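Local coordinates for insecticidal Delta-Endotoxin Cry8Ea1 (Bacillus Thuringiensis, PDB 3EB7), which kills the larvae of soil-dwelling beetle pests, probably by binding receptors in the gut and inserting its helical bundle into the membrane as a pore, at residues S179-R187 / A464-G472; R4-G15 / V397-D405. One frame throughout, in Å; residues are numbered along the deposited sequence.

Contact 1 (S179-R187 / A464-G472); sequences SDHCVQWYR and ANEVGHYLG
Part of the junction between the helical domain and the C-terminal β-sandwich domain of a three-domain Cry toxin lies here, where Val183, Arg187 and Asp180 of helix 161-191 meet Tyr470 and His469 of a loop containing a 3-10 turn. Val183 sets CG2 over the centre of the Tyr470 ring, 3.6 Å from the centroid and 12° off the normal, a CH-pi contact. At the far end of that ring Tyr470 OH donates to Asp180 OD1 at 2.7 Å, approaching from above the carboxylate plane; OD1 also accepts from the backbone N of Tyr541, and a water joins Tyr470 OH to Asp180 O. Arg187, extended from CG to NE, spends two N-H groups on the loop. Arg187 NE donates to His469 ND1 at 3.2 Å, nearly straight (161°) and close to both group planes; with ND1 accepting, the imidazole probably keeps its proton on NE2 if it is neutral. Arg187 NH2 donates to Glu466 O at 2.9 Å from above the carbonyl plane, and His469 N reaches that oxygen from the opposite face. Val183 CG1 lies against one guanidinium face. The imidazole is itself sandwiched: Glu466 CB covers one face, and the edge of Tyr186 meets the other in a T-shaped stack, planes 73° apart, while a water links Tyr186 OH to His469 NE2. The arrangement joins bundle to β-sandwich, as in the three-domain Cry fold.

Contact 2 (R4-G15 / V397-D405); sequences RDAVKTAISLVG and VELPPETLD
Helix 2-20, the first helix of the Cry toxin's N-terminal bundle, lies along the loop that leaves helix 395-398 of the second domain, and its residues Val7, Lys8, Ile11 and Ser12 touch Pro400 and Glu402. The apolar part centres on Pro400, whose CB points toward the helix. Ile11 CD1 presses on Pro400 CD at 3.5 Å, tighter than usual for two carbons, and Val7 CG1 meets the same CD at 3.9 Å, beside the isoleucine methyl. Pro400 CG lies 3.7 Å from Lys8 CA, so the ring also rests on the helix backbone. The second branch of Ile11, CG2, is anti to the backbone N and is thereby directed along the loop to Glu402 CG, while CD1 serves the proline. Further out, Lys8 CE crosses Leu404 CD1 at about a right angle, and Val397 CG1 sits over one face of the Arg4 guanidinium, offset toward its rim.

Direct polar bonding is slight: the Ser12 OG to Glu402 O pair, 3.3 Å, is at most a weak bond. Water does most of the joining. Three molecules each donate to one helix carbonyl and one loop carbonyl: Arg4 O with Val397 O, Lys8 O with Pro401 O, and Ser12 O with Glu402 O. The four-residue spacing of these helix carbonyls places them on one face of the helix. Around the pair, Glu398 forms a salt bridge with Arg209 and accepts from Asp245 N, and Pro400 O accepts from Ser413 OG. At the end of the contact Gly15 lets the Glu402 carboxylate close on the helix backbone, with OE1 3.5 Å from Gly15 CA.

How the contacts relate
Both contacts tie the N-terminal helical bundle to a β-rich domain, contact 1 to the C-terminal one through helix 161-191 and contact 2 to the middle one through helix 2-20. Their centres are 22 Å apart and their nearest atoms about 11 Å, so they do not touch. Helix 198-220 is common ground: Tyr186 of contact 1 packs on its Arg208, Met211 and Thr212, and Val7 of contact 2 on its Glu210, Leu213 and Ser214. The bonding differs, mainly direct side-chain hydrogen bonds, with two bridging waters, in 179-187 / 464-472 against chiefly water bridges between carbonyls in 4-15 / 397-405. If the bundle inserts into membranes, as in related toxins, both interfaces would probably have to part.

Contact 1 (S179-R187 / A464-G472)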
ATOM      1  N   SER A 179      -2.147  14.251   5.662  1.00 18.89           N
ATOM      2  CA  SER A 179      -2.017  13.576   4.382  1.00 19.56           C
ATOM      3  C   SER A 179      -1.065  14.361   3.483  1.00 19.95           C
ATOM      4  O   SER A 179      -0.149  13.791   2.886  1.00 20.64           O
ATOM      5  CB  SER A 179      -3.377  13.384   3.702  1.00 19.65           C
ATOM      6  OG  SER A 179      -4.273  12.640   4.506  1.00 19.57           O
ATOM      7  N   ASP A 180      -1.256  15.673   3.426  1.00 19.98           N
ATOM      8  CA  ASP A 180      -0.477  16.540   2.520  1.00 20.15           C
ATOM      9  C   ASP A 180       1.003  16.540   2.867  1.00 19.30           C
ATOM     10  O   ASP A 180       1.845  16.382   1.987  1.00 19.50           O
ATOM     11  CB  ASP A 180      -1.054  17.964   2.531  1.00 19.66           C
ATOM     12  CG  ASP A 180      -2.337  18.087   1.691  1.00 21.87           C
ATOM     13  OD1 ASP A 180      -2.634  17.178   0.859  1.00 22.52           O
ATOM     14  OD2 ASP A 180      -3.041  19.125   1.832  1.00 25.97           O
ATOM     15  N   HIS A 181       1.308  16.641   4.160  1.00 18.84           N
ATOM     16  CA  HIS A 181       2.691  16.606   4.628  1.00 18.69           C
ATOM     17  C   HIS A 181       3.399  15.281   4.217  1.00 18.98           C
ATOM     18  O   HIS A 181       4.487  15.296   3.658  1.00 19.80           O
ATOM     19  CB  HIS A 181       2.734  16.865   6.149  1.00 17.92           C
ATOM     20  CG  HIS A 181       4.112  16.769   6.735  1.00 16.47           C
ATOM     21  ND1 HIS A 181       4.945  17.863   6.875  1.00 12.66           N
ATOM     22  CD2 HIS A 181       4.814  15.701   7.181  1.00 13.40           C
ATOM     23  CE1 HIS A 181       6.084  17.479   7.414  1.00 14.87           C
ATOM     24  NE2 HIS A 181       6.037  16.172   7.612  1.00 15.18           N
ATOM     25  N   CYS A 182       2.746  14.151   4.463  1.00 19.42           N
ATOM     26  CA  CYS A 182       3.216  12.823   4.043  1.00 20.33           C
ATOM     27  C   CYS A 182       3.527  12.696   2.545  1.00 20.25           C
ATOM     28  O   CYS A 182       4.633  12.307   2.159  1.00 21.13           O
ATOM     29  CB  CYS A 182       2.167  11.766   4.393  1.00 19.66           C
ATOM     30  SG  CYS A 182       2.043  11.417   6.171  1.00 22.76           S
ATOM     31  N   VAL A 183       2.538  12.988   1.710  1.00 20.64           N
ATOM     32  CA  VAL A 183       2.705  12.863   0.262  1.00 20.05           C
ATOM     33  C   VAL A 183       3.837  13.784  -0.202  1.00 19.22           C
ATOM     34  O   VAL A 183       4.762  13.338  -0.876  1.00 18.34           O
ATOM     35  CB  VAL A 183       1.354  13.120  -0.486  1.00 20.84           C
ATOM     36  CG1 VAL A 183       1.561  13.176  -2.028  1.00 18.52           C
ATOM     37  CG2 VAL A 183       0.316  12.041  -0.068  1.00 19.60           C
ATOM     38  N   GLN A 184       3.790  15.039   0.223  1.00 18.74           N
ATOM     39  CA  GLN A 184       4.809  16.023  -0.151  1.00 20.29           C
ATOM     40  C   GLN A 184       6.252  15.617   0.158  1.00 19.20           C
ATOM     41  O   GLN A 184       7.101  15.609  -0.740  1.00 19.77           O
ATOM     42  CB  GLN A 184       4.505  17.419   0.459  1.00 19.47           C
ATOM     43  CG  GLN A 184       5.662  18.404   0.221  1.00 22.47           C
ATOM     44  CD  GLN A 184       5.568  19.700   1.038  1.00 24.87           C
ATOM     45  OE1 GLN A 184       4.499  20.098   1.511  1.00 23.82           O
ATOM     46  NE2 GLN A 184       6.717  20.361   1.199  1.00 30.04           N
ATOM     47  N   TRP A 185       6.525  15.291   1.427  1.00 19.03           N
ATOM     48  CA  TRP A 185       7.856  14.867   1.866  1.00 18.12           C
ATOM     49  C   TRP A 185       8.232  13.489   1.395  1.00 17.71           C
ATOM     50  O   TRP A 185       9.406  13.237   1.173  1.00 17.59           O
ATOM     51  CB  TRP A 185       8.013  15.039   3.371  1.00 18.20           C
ATOM     52  CG  TRP A 185       7.984  16.527   3.679  1.00 17.02           C
ATOM     53  CD1 TRP A 185       6.930  17.228   4.184  1.00 17.35           C
ATOM     54  CD2 TRP A 185       9.016  17.489   3.416  1.00 15.79           C
ATOM     55  NE1 TRP A 185       7.251  18.561   4.304  1.00 16.78           N
ATOM     56  CE2 TRP A 185       8.519  18.759   3.830  1.00 17.59           C
ATOM     57  CE3 TRP A 185      10.312  17.411   2.880  1.00 17.44           C
ATOM     58  CZ2 TRP A 185       9.284  19.953   3.742  1.00 17.89           C
ATOM     59  CZ3 TRP A 185      11.090  18.631   2.779  1.00 18.11           C
ATOM     60  CH2 TRP A 185      10.560  19.866   3.216  1.00 18.55           C
ATOM     61  N   TYR A 186       7.242  12.622   1.149  1.00 17.27           N
ATOM     62  CA  TYR A 186       7.519  11.379   0.419  1.00 17.54           C
ATOM     63  C   TYR A 186       8.075  11.686  -0.982  1.00 17.43           C
ATOM     64  O   TYR A 186       9.082  11.111  -1.368  1.00 17.60           O
ATOM     65  CB  TYR A 186       6.280  10.468   0.314  1.00 17.40           C
ATOM     66  CG  TYR A 186       6.513   9.295  -0.624  1.00 17.27           C
ATOM     67  CD1 TYR A 186       6.993   8.054  -0.139  1.00 17.04           C
ATOM     68  CD2 TYR A 186       6.246   9.418  -2.000  1.00 14.35           C
ATOM     69  CE1 TYR A 186       7.226   6.956  -1.033  1.00 16.57           C
ATOM     70  CE2 TYR A 186       6.465   8.363  -2.880  1.00 13.65           C
ATOM     71  CZ  TYR A 186       6.961   7.132  -2.404  1.00 16.72           C
ATOM     72  OH  TYR A 186       7.131   6.089  -3.317  1.00 16.44           O
ATOM     73  N   ARG A 187       7.426  12.595  -1.729  1.00 17.95           N
ATOM     74  CA  ARG A 187       7.888  12.978  -3.070  1.00 18.60           C
ATOM     75  C   ARG A 187       9.267  13.631  -3.055  1.00 18.66           C
ATOM     76  O   ARG A 187      10.130  13.242  -3.809  1.00 20.17           O
ATOM     77  CB  ARG A 187       6.840  13.862  -3.794  1.00 18.54           C
ATOM     78  CG  ARG A 187       5.519  13.074  -4.134  1.00 19.24           C
ATOM     79  CD  ARG A 187       4.401  13.987  -4.640  1.00 18.91           C
ATOM     80  NE  ARG A 187       3.242  13.240  -5.144  1.00 18.08           N
ATOM     81  CZ  ARG A 187       2.064  13.795  -5.436  1.00 14.89           C
ATOM     82  NH1 ARG A 187       1.870  15.089  -5.247  1.00 13.91           N
ATOM     83  NH2 ARG A 187       1.061  13.039  -5.850  1.00 14.83           N
ATOM     84  N   ALA A 464       0.071   8.266 -16.814  1.00 29.38           N
ATOM     85  CA  ALA A 464       1.354   8.391 -16.162  1.00 30.09           C
ATOM     86  C   ALA A 464       1.353   9.650 -15.272  1.00 30.26           C
ATOM     87  O   ALA A 464       1.684  10.748 -15.719  1.00 30.82           O
ATOM     88  CB  ALA A 464       2.486   8.412 -17.187  1.00 30.71           C
ATOM     89  N   ASN A 465       0.916   9.466 -14.028  1.00 29.45           N
ATOM     90  CA  ASN A 465       0.915  10.476 -12.980  1.00 29.36           C
ATOM     91  C   ASN A 465       1.005   9.698 -11.645  1.00 29.02           C
ATOM     92  O   ASN A 465       0.796   8.480 -11.635  1.00 29.46           O
ATOM     93  CB  ASN A 465      -0.370  11.335 -13.065  1.00 29.44           C
ATOM     94  CG  ASN A 465      -1.648  10.537 -12.768  1.00 31.55           C
ATOM     95  OD1 ASN A 465      -1.779   9.907 -11.714  1.00 32.09           O
ATOM     96  ND2 ASN A 465      -2.595  10.564 -13.702  1.00 32.28           N
ATOM     97  N   GLU A 466       1.306  10.376 -10.536  1.00 28.48           N
ATOM     98  CA  GLU A 466       1.356   9.731  -9.212  1.00 27.72           C
ATOM     99  C   GLU A 466       0.297  10.278  -8.249  1.00 27.12           C
ATOM    100  O   GLU A 466       0.550  10.452  -7.051  1.00 26.93           O
ATOM    101  CB  GLU A 466       2.755   9.857  -8.590  1.00 28.38           C
ATOM    102  CG  GLU A 466       3.912   9.345  -9.483  1.00 30.98           C
ATOM    103  CD  GLU A 466       3.816   7.856  -9.745  1.00 34.80           C
ATOM    104  OE1 GLU A 466       3.136   7.154  -8.956  1.00 38.60           O
ATOM    105  OE2 GLU A 466       4.418   7.370 -10.731  1.00 37.46           O
ATOM    106  N   VAL A 467      -0.888  10.558  -8.786  1.00 25.84           N
ATOM    107  CA  VAL A 467      -2.025  11.002  -7.996  1.00 24.95           C
ATOM    108  C   VAL A 467      -2.418   9.935  -6.954  1.00 24.44           C
ATOM    109  O   VAL A 467      -2.939  10.257  -5.882  1.00 23.97           O
ATOM    110  CB  VAL A 467      -3.228  11.422  -8.914  1.00 25.32           C
ATOM    111  CG1 VAL A 467      -4.544  11.600  -8.101  1.00 23.97           C
ATOM    112  CG2 VAL A 467      -2.886  12.720  -9.681  1.00 22.42           C
ATOM    113  N   GLY A 468      -2.114   8.679  -7.265  1.00 23.57           N
ATOM    114  CA  GLY A 468      -2.393   7.562  -6.389  1.00 22.14           C
ATOM    115  C   GLY A 468      -1.559   7.517  -5.126  1.00 22.10           C
ATOM    116  O   GLY A 468      -1.846   6.722  -4.251  1.00 22.45           O
ATOM    117  N   HIS A 469      -0.555   8.387  -4.991  1.00 21.64           N
ATOM    118  CA  HIS A 469       0.113   8.553  -3.691  1.00 20.57           C
ATOM    119  C   HIS A 469      -0.852   8.907  -2.598  1.00 20.18           C
ATOM    120  O   HIS A 469      -0.616   8.568  -1.454  1.00 20.32           O
ATOM    121  CB  HIS A 469       1.218   9.593  -3.699  1.00 21.41           C
ATOM    122  CG  HIS A 469       2.438   9.186  -4.458  1.00 19.61           C
ATOM    123  ND1 HIS A 469       3.392  10.094  -4.851  1.00 18.43           N
ATOM    124  CD2 HIS A 469       2.863   7.976  -4.888  1.00 18.28           C
ATOM    125  CE1 HIS A 469       4.358   9.459  -5.492  1.00 17.77           C
ATOM    126  NE2 HIS A 469       4.055   8.175  -5.534  1.00 18.22           N
ATOM    127  N   TYR A 470      -1.937   9.574  -2.953  1.00 19.96           N
ATOM    128  CA  TYR A 470      -3.037   9.840  -2.022  1.00 19.98           C
ATOM    129  C   TYR A 470      -4.052   8.693  -1.864  1.00 20.45           C
ATOM    130  O   TYR A 470      -4.798   8.676  -0.879  1.00 21.18           O
ATOM    131  CB  TYR A 470      -3.805  11.092  -2.464  1.00 20.00           C
ATOM    132  CG  TYR A 470      -3.126  12.401  -2.105  1.00 17.92           C
ATOM    133  CD1 TYR A 470      -2.351  13.086  -3.044  1.00 16.54           C
ATOM    134  CD2 TYR A 470      -3.243  12.932  -0.807  1.00 17.49           C
ATOM    135  CE1 TYR A 470      -1.711  14.293  -2.726  1.00 16.46           C
ATOM    136  CE2 TYR A 470      -2.597  14.126  -0.467  1.00 18.82           C
ATOM    137  CZ  TYR A 470      -1.838  14.797  -1.426  1.00 18.14           C
ATOM    138  OH  TYR A 470      -1.226  15.982  -1.088  1.00 20.28           O
ATOM    139  N   LEU A 471      -4.095   7.746  -2.817  1.00 19.72           N
ATOM    140  CA  LEU A 471      -5.268   6.829  -2.944  1.00 18.86           C
ATOM    141  C   LEU A 471      -4.941   5.368  -2.588  1.00 19.72           C
ATOM    142  O   LEU A 471      -5.828   4.552  -2.407  1.00 19.63           O
ATOM    143  CB  LEU A 471      -5.863   6.923  -4.371  1.00 17.30           C
ATOM    144  CG  LEU A 471      -5.955   8.350  -4.962  1.00 17.24           C
ATOM    145  CD1 LEU A 471      -6.357   8.354  -6.443  1.00 16.59           C
ATOM    146  CD2 LEU A 471      -6.917   9.256  -4.168  1.00 13.66           C
ATOM    147  N   GLY A 472      -3.650   5.051  -2.507  1.00 20.79           N
ATOM    148  CA  GLY A 472      -3.191   3.705  -2.219  1.00 21.39           C
ATOM    149  C   GLY A 472      -3.103   2.877  -3.473  1.00 21.18           C
ATOM    150  O   GLY A 472      -3.028   1.644  -3.394  1.00 21.43           O
TER
HETATM  151  O   HOH W   1       1.553  17.313  -1.134  1.00 35.86           O
HETATM  152  O   HOH W   2       5.738   5.800  -5.831  1.00 29.71           O

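Contact 2 (R4-G15 / V397-D405)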
ATOM      1  N   ARG A   4      14.391  -3.261   8.423  1.00 30.48           N
ATOM      2  CA  ARG A   4      13.572  -4.494   8.544  1.00 31.33           C
ATOM      3  C   ARG A   4      12.587  -4.421   9.673  1.00 30.04           C
ATOM      4  O   ARG A   4      11.424  -4.756   9.506  1.00 30.07           O
ATOM      5  CB  ARG A   4      14.433  -5.765   8.790  1.00 31.75           C
ATOM      6  CG  ARG A   4      15.636  -5.904   7.884  1.00 36.18           C
ATOM      7  CD  ARG A   4      16.819  -6.560   8.593  1.00 39.31           C
ATOM      8  NE  ARG A   4      16.619  -7.982   8.744  1.00 43.38           N
ATOM      9  CZ  ARG A   4      17.270  -8.918   8.046  1.00 47.25           C
ATOM     10  NH1 ARG A   4      18.189  -8.578   7.147  1.00 47.00           N
ATOM     11  NH2 ARG A   4      16.997 -10.208   8.254  1.00 45.97           N
ATOM     12  N   ASP A   5      13.086  -4.014  10.833  1.00 29.78           N
ATOM     13  CA  ASP A   5      12.278  -3.786  12.051  1.00 29.66           C
ATOM     14  C   ASP A   5      11.161  -2.752  11.853  1.00 27.51           C
ATOM     15  O   ASP A   5      10.006  -3.005  12.198  1.00 27.34           O
ATOM     16  CB  ASP A   5      13.215  -3.301  13.159  1.00 30.96           C
ATOM     17  CG  ASP A   5      12.719  -3.651  14.557  1.00 36.80           C
ATOM     18  OD1 ASP A   5      11.526  -4.050  14.712  1.00 40.52           O
ATOM     19  OD2 ASP A   5      13.548  -3.515  15.515  1.00 42.74           O
ATOM     20  N   ALA A   6      11.517  -1.589  11.302  1.00 25.86           N
ATOM     21  CA  ALA A   6      10.561  -0.482  11.050  1.00 24.18           C
ATOM     22  C   ALA A   6       9.452  -0.888  10.088  1.00 22.92           C
ATOM     23  O   ALA A   6       8.294  -0.581  10.303  1.00 22.92           O
ATOM     24  CB  ALA A   6      11.279   0.738  10.554  1.00 22.96           C
ATOM     25  N   VAL A   7       9.828  -1.616   9.053  1.00 22.85           N
ATOM     26  CA  VAL A   7       8.918  -2.053   8.008  1.00 22.92           C
ATOM     27  C   VAL A   7       8.024  -3.150   8.565  1.00 22.84           C
ATOM     28  O   VAL A   7       6.843  -3.230   8.266  1.00 21.63           O
ATOM     29  CB  VAL A   7       9.724  -2.509   6.773  1.00 22.98           C
ATOM     30  CG1 VAL A   7       8.874  -3.333   5.817  1.00 24.45           C
ATOM     31  CG2 VAL A   7      10.246  -1.267   6.060  1.00 23.38           C
ATOM     32  N   LYS A   8       8.612  -3.975   9.425  1.00 23.35           N
ATOM     33  CA  LYS A   8       7.875  -4.993  10.126  1.00 23.57           C
ATOM     34  C   LYS A   8       6.793  -4.323  10.969  1.00 22.44           C
ATOM     35  O   LYS A   8       5.649  -4.713  10.932  1.00 22.05           O
ATOM     36  CB  LYS A   8       8.861  -5.825  10.960  1.00 24.21           C
ATOM     37  CG  LYS A   8       8.374  -7.180  11.357  1.00 27.70           C
ATOM     38  CD  LYS A   8       9.352  -7.812  12.336  1.00 34.80           C
ATOM     39  CE  LYS A   8       8.640  -8.738  13.340  1.00 37.77           C
ATOM     40  NZ  LYS A   8       8.328  -8.050  14.629  1.00 38.16           N
ATOM     41  N   THR A   9       7.161  -3.281  11.702  1.00 22.48           N
ATOM     42  CA  THR A   9       6.236  -2.550  12.563  1.00 22.08           C
ATOM     43  C   THR A   9       5.103  -1.895  11.785  1.00 22.22           C
ATOM     44  O   THR A   9       3.929  -2.031  12.138  1.00 23.10           O
ATOM     45  CB  THR A   9       6.991  -1.463  13.347  1.00 22.54           C
ATOM     46  OG1 THR A   9       8.014  -2.101  14.125  1.00 25.13           O
ATOM     47  CG2 THR A   9       6.040  -0.689  14.277  1.00 20.92           C
ATOM     48  N   ALA A  10       5.472  -1.172  10.737  1.00 21.94           N
ATOM     49  CA  ALA A  10       4.544  -0.438   9.906  1.00 21.73           C
ATOM     50  C   ALA A  10       3.572  -1.376   9.195  1.00 21.74           C
ATOM     51  O   ALA A  10       2.380  -1.067   9.095  1.00 21.26           O
ATOM     52  CB  ALA A  10       5.319   0.400   8.894  1.00 21.76           C
ATOM     53  N   ILE A  11       4.060  -2.518   8.702  1.00 21.43           N
ATOM     54  CA  ILE A  11       3.159  -3.471   8.012  1.00 21.50           C
ATOM     55  C   ILE A  11       2.158  -4.072   8.978  1.00 22.70           C
ATOM     56  O   ILE A  11       0.976  -4.239   8.653  1.00 23.46           O
ATOM     57  CB  ILE A  11       3.935  -4.574   7.273  1.00 20.74           C
ATOM     58  CG1 ILE A  11       4.422  -4.038   5.920  1.00 19.19           C
ATOM     59  CG2 ILE A  11       3.077  -5.791   7.060  1.00 19.72           C
ATOM     60  CD1 ILE A  11       5.387  -4.955   5.210  1.00 15.84           C
ATOM     61  N   SER A  12       2.641  -4.393  10.179  1.00 23.44           N
ATOM     62  CA  SER A  12       1.822  -4.963  11.221  1.00 23.66           C
ATOM     63  C   SER A  12       0.709  -3.988  11.656  1.00 24.03           C
ATOM     64  O   SER A  12      -0.455  -4.380  11.880  1.00 23.38           O
ATOM     65  CB  SER A  12       2.743  -5.287  12.400  1.00 24.20           C
ATOM     66  OG  SER A  12       1.998  -5.557  13.567  1.00 27.20           O
ATOM     67  N   LEU A  13       1.087  -2.714  11.801  1.00 23.99           N
ATOM     68  CA  LEU A  13       0.174  -1.669  12.204  1.00 23.83           C
ATOM     69  C   LEU A  13      -0.895  -1.464  11.167  1.00 23.68           C
ATOM     70  O   LEU A  13      -2.064  -1.434  11.535  1.00 23.16           O
ATOM     71  CB  LEU A  13       0.917  -0.363  12.497  1.00 24.70           C
ATOM     72  CG  LEU A  13       1.147   0.073  13.947  1.00 25.86           C
ATOM     73  CD1 LEU A  13       0.980  -1.027  15.011  1.00 26.58           C
ATOM     74  CD2 LEU A  13       2.506   0.666  14.034  1.00 27.96           C
ATOM     75  N   VAL A  14      -0.542  -1.377   9.877  1.00 23.95           N
ATOM     76  CA  VAL A  14      -1.607  -1.234   8.867  1.00 24.24           C
ATOM     77  C   VAL A  14      -2.518  -2.451   8.777  1.00 24.10           C
ATOM     78  O   VAL A  14      -3.713  -2.312   8.561  1.00 23.58           O
ATOM     79  CB  VAL A  14      -1.173  -0.727   7.449  1.00 24.69           C
ATOM     80  CG1 VAL A  14      -0.194   0.395   7.536  1.00 24.23           C
ATOM     81  CG2 VAL A  14      -0.663  -1.818   6.621  1.00 26.90           C
ATOM     82  N   GLY A  15      -1.962  -3.637   8.980  1.00 24.12           N
ATOM     83  CA  GLY A  15      -2.774  -4.831   9.046  1.00 24.22           C
ATOM     84  C   GLY A  15      -3.762  -4.850  10.192  1.00 24.19           C
ATOM     85  O   GLY A  15      -4.896  -5.298  10.046  1.00 24.77           O
ATOM     86  N   VAL A 397      12.051 -10.300   4.364  1.00 20.60           N
ATOM     87  CA  VAL A 397      12.851  -9.246   4.956  1.00 21.19           C
ATOM     88  C   VAL A 397      12.290  -7.852   4.521  1.00 21.33           C
ATOM     89  O   VAL A 397      12.198  -6.919   5.320  1.00 21.47           O
ATOM     90  CB  VAL A 397      14.376  -9.443   4.585  1.00 20.72           C
ATOM     91  CG1 VAL A 397      15.226  -8.223   4.976  1.00 22.41           C
ATOM     92  CG2 VAL A 397      14.919 -10.703   5.245  1.00 21.11           C
ATOM     93  N   GLU A 398      11.914  -7.737   3.251  1.00 21.68           N
ATOM     94  CA  GLU A 398      11.400  -6.480   2.680  1.00 22.08           C
ATOM     95  C   GLU A 398       9.875  -6.392   2.815  1.00 20.91           C
ATOM     96  O   GLU A 398       9.335  -5.339   3.156  1.00 21.28           O
ATOM     97  CB  GLU A 398      11.864  -6.359   1.227  1.00 22.31           C
ATOM     98  CG  GLU A 398      13.362  -6.631   1.095  1.00 23.48           C
ATOM     99  CD  GLU A 398      13.929  -6.399  -0.298  1.00 25.34           C
ATOM    100  OE1 GLU A 398      15.143  -6.661  -0.518  1.00 31.63           O
ATOM    101  OE2 GLU A 398      13.192  -5.926  -1.186  1.00 29.55           O
ATOM    102  N   LEU A 399       9.209  -7.532   2.635  1.00 19.79           N
ATOM    103  CA  LEU A 399       7.751  -7.691   2.762  1.00 18.01           C
ATOM    104  C   LEU A 399       7.299  -8.726   3.843  1.00 18.94           C
ATOM    105  O   LEU A 399       6.720  -9.812   3.511  1.00 17.78           O
ATOM    106  CB  LEU A 399       7.207  -8.077   1.378  1.00 17.51           C
ATOM    107  CG  LEU A 399       7.411  -7.017   0.298  1.00 15.72           C
ATOM    108  CD1 LEU A 399       6.912  -7.508  -1.022  1.00 18.32           C
ATOM    109  CD2 LEU A 399       6.722  -5.690   0.669  1.00 11.21           C
ATOM    110  N   PRO A 400       7.526  -8.393   5.143  1.00 18.95           N
ATOM    111  CA  PRO A 400       7.253  -9.363   6.217  1.00 20.32           C
ATOM    112  C   PRO A 400       5.788  -9.662   6.394  1.00 21.35           C
ATOM    113  O   PRO A 400       4.943  -8.907   5.920  1.00 22.13           O
ATOM    114  CB  PRO A 400       7.811  -8.676   7.492  1.00 19.39           C
ATOM    115  CG  PRO A 400       7.719  -7.219   7.200  1.00 19.38           C
ATOM    116  CD  PRO A 400       8.065  -7.125   5.689  1.00 19.68           C
ATOM    117  N   PRO A 401       5.468 -10.772   7.076  1.00 22.54           N
ATOM    118  CA  PRO A 401       4.077 -11.012   7.485  1.00 23.10           C
ATOM    119  C   PRO A 401       3.587  -9.941   8.483  1.00 24.82           C
ATOM    120  O   PRO A 401       4.403  -9.197   9.050  1.00 24.26           O
ATOM    121  CB  PRO A 401       4.135 -12.410   8.135  1.00 22.32           C
ATOM    122  CG  PRO A 401       5.346 -13.021   7.634  1.00 22.10           C
ATOM    123  CD  PRO A 401       6.341 -11.894   7.453  1.00 22.27           C
ATOM    124  N   GLU A 402       2.273  -9.878   8.669  1.00 26.23           N
ATOM    125  CA  GLU A 402       1.640  -8.868   9.494  1.00 29.91           C
ATOM    126  C   GLU A 402       1.783  -9.190  10.984  1.00 31.12           C
ATOM    127  O   GLU A 402       1.486  -8.350  11.845  1.00 31.19           O
ATOM    128  CB  GLU A 402       0.143  -8.738   9.122  1.00 29.67           C
ATOM    129  CG  GLU A 402      -0.061  -7.982   7.812  1.00 30.49           C
ATOM    130  CD  GLU A 402      -1.522  -7.869   7.368  1.00 31.92           C
ATOM    131  OE1 GLU A 402      -2.429  -8.197   8.184  1.00 34.01           O
ATOM    132  OE2 GLU A 402      -1.750  -7.444   6.192  1.00 32.24           O
ATOM    133  N   THR A 403       2.225 -10.413  11.263  1.00 33.01           N
ATOM    134  CA  THR A 403       2.443 -10.910  12.620  1.00 34.47           C
ATOM    135  C   THR A 403       3.387 -12.121  12.567  1.00 35.59           C
ATOM    136  O   THR A 403       3.544 -12.762  11.509  1.00 35.06           O
ATOM    137  CB  THR A 403       1.101 -11.330  13.281  1.00 34.53           C
ATOM    138  OG1 THR A 403       1.321 -11.653  14.652  1.00 36.56           O
ATOM    139  CG2 THR A 403       0.500 -12.564  12.605  1.00 33.25           C
ATOM    140  N   LEU A 404       4.014 -12.425  13.702  1.00 36.71           N
ATOM    141  CA  LEU A 404       4.694 -13.702  13.887  1.00 37.96           C
ATOM    142  C   LEU A 404       3.881 -14.669  14.790  1.00 38.58           C
ATOM    143  O   LEU A 404       4.280 -15.821  15.003  1.00 38.97           O
ATOM    144  CB  LEU A 404       6.105 -13.482  14.430  1.00 38.52           C
ATOM    145  CG  LEU A 404       7.076 -12.727  13.510  1.00 40.47           C
ATOM    146  CD1 LEU A 404       8.355 -12.370  14.264  1.00 41.30           C
ATOM    147  CD2 LEU A 404       7.393 -13.491  12.201  1.00 42.14           C
ATOM    148  N   ASP A 405       2.729 -14.217  15.284  1.00 38.70           N
ATOM    149  CA  ASP A 405       1.842 -15.073  16.095  1.00 39.08           C
ATOM    150  C   ASP A 405       1.051 -16.126  15.308  1.00 38.12           C
ATOM    151  O   ASP A 405       0.160 -16.803  15.871  1.00 38.04           O
ATOM    152  CB  ASP A 405       0.844 -14.210  16.856  1.00 39.86           C
ATOM    153  CG  ASP A 405       1.522 -13.257  17.808  1.00 43.15           C
ATOM    154  OD1 ASP A 405       2.738 -13.475  18.087  1.00 45.14           O
ATOM    155  OD2 ASP A 405       0.831 -12.302  18.268  1.00 46.03           O
TER
HETATM  156  O   HOH W   3      11.381  -6.861   7.818  1.00 26.55           O
HETATM  157  O   HOH W   4       4.885  -7.411  11.036  1.00 24.57           O
HETATM  158  O   HOH W   5      -0.833  -7.015  12.337  1.00 33.19           O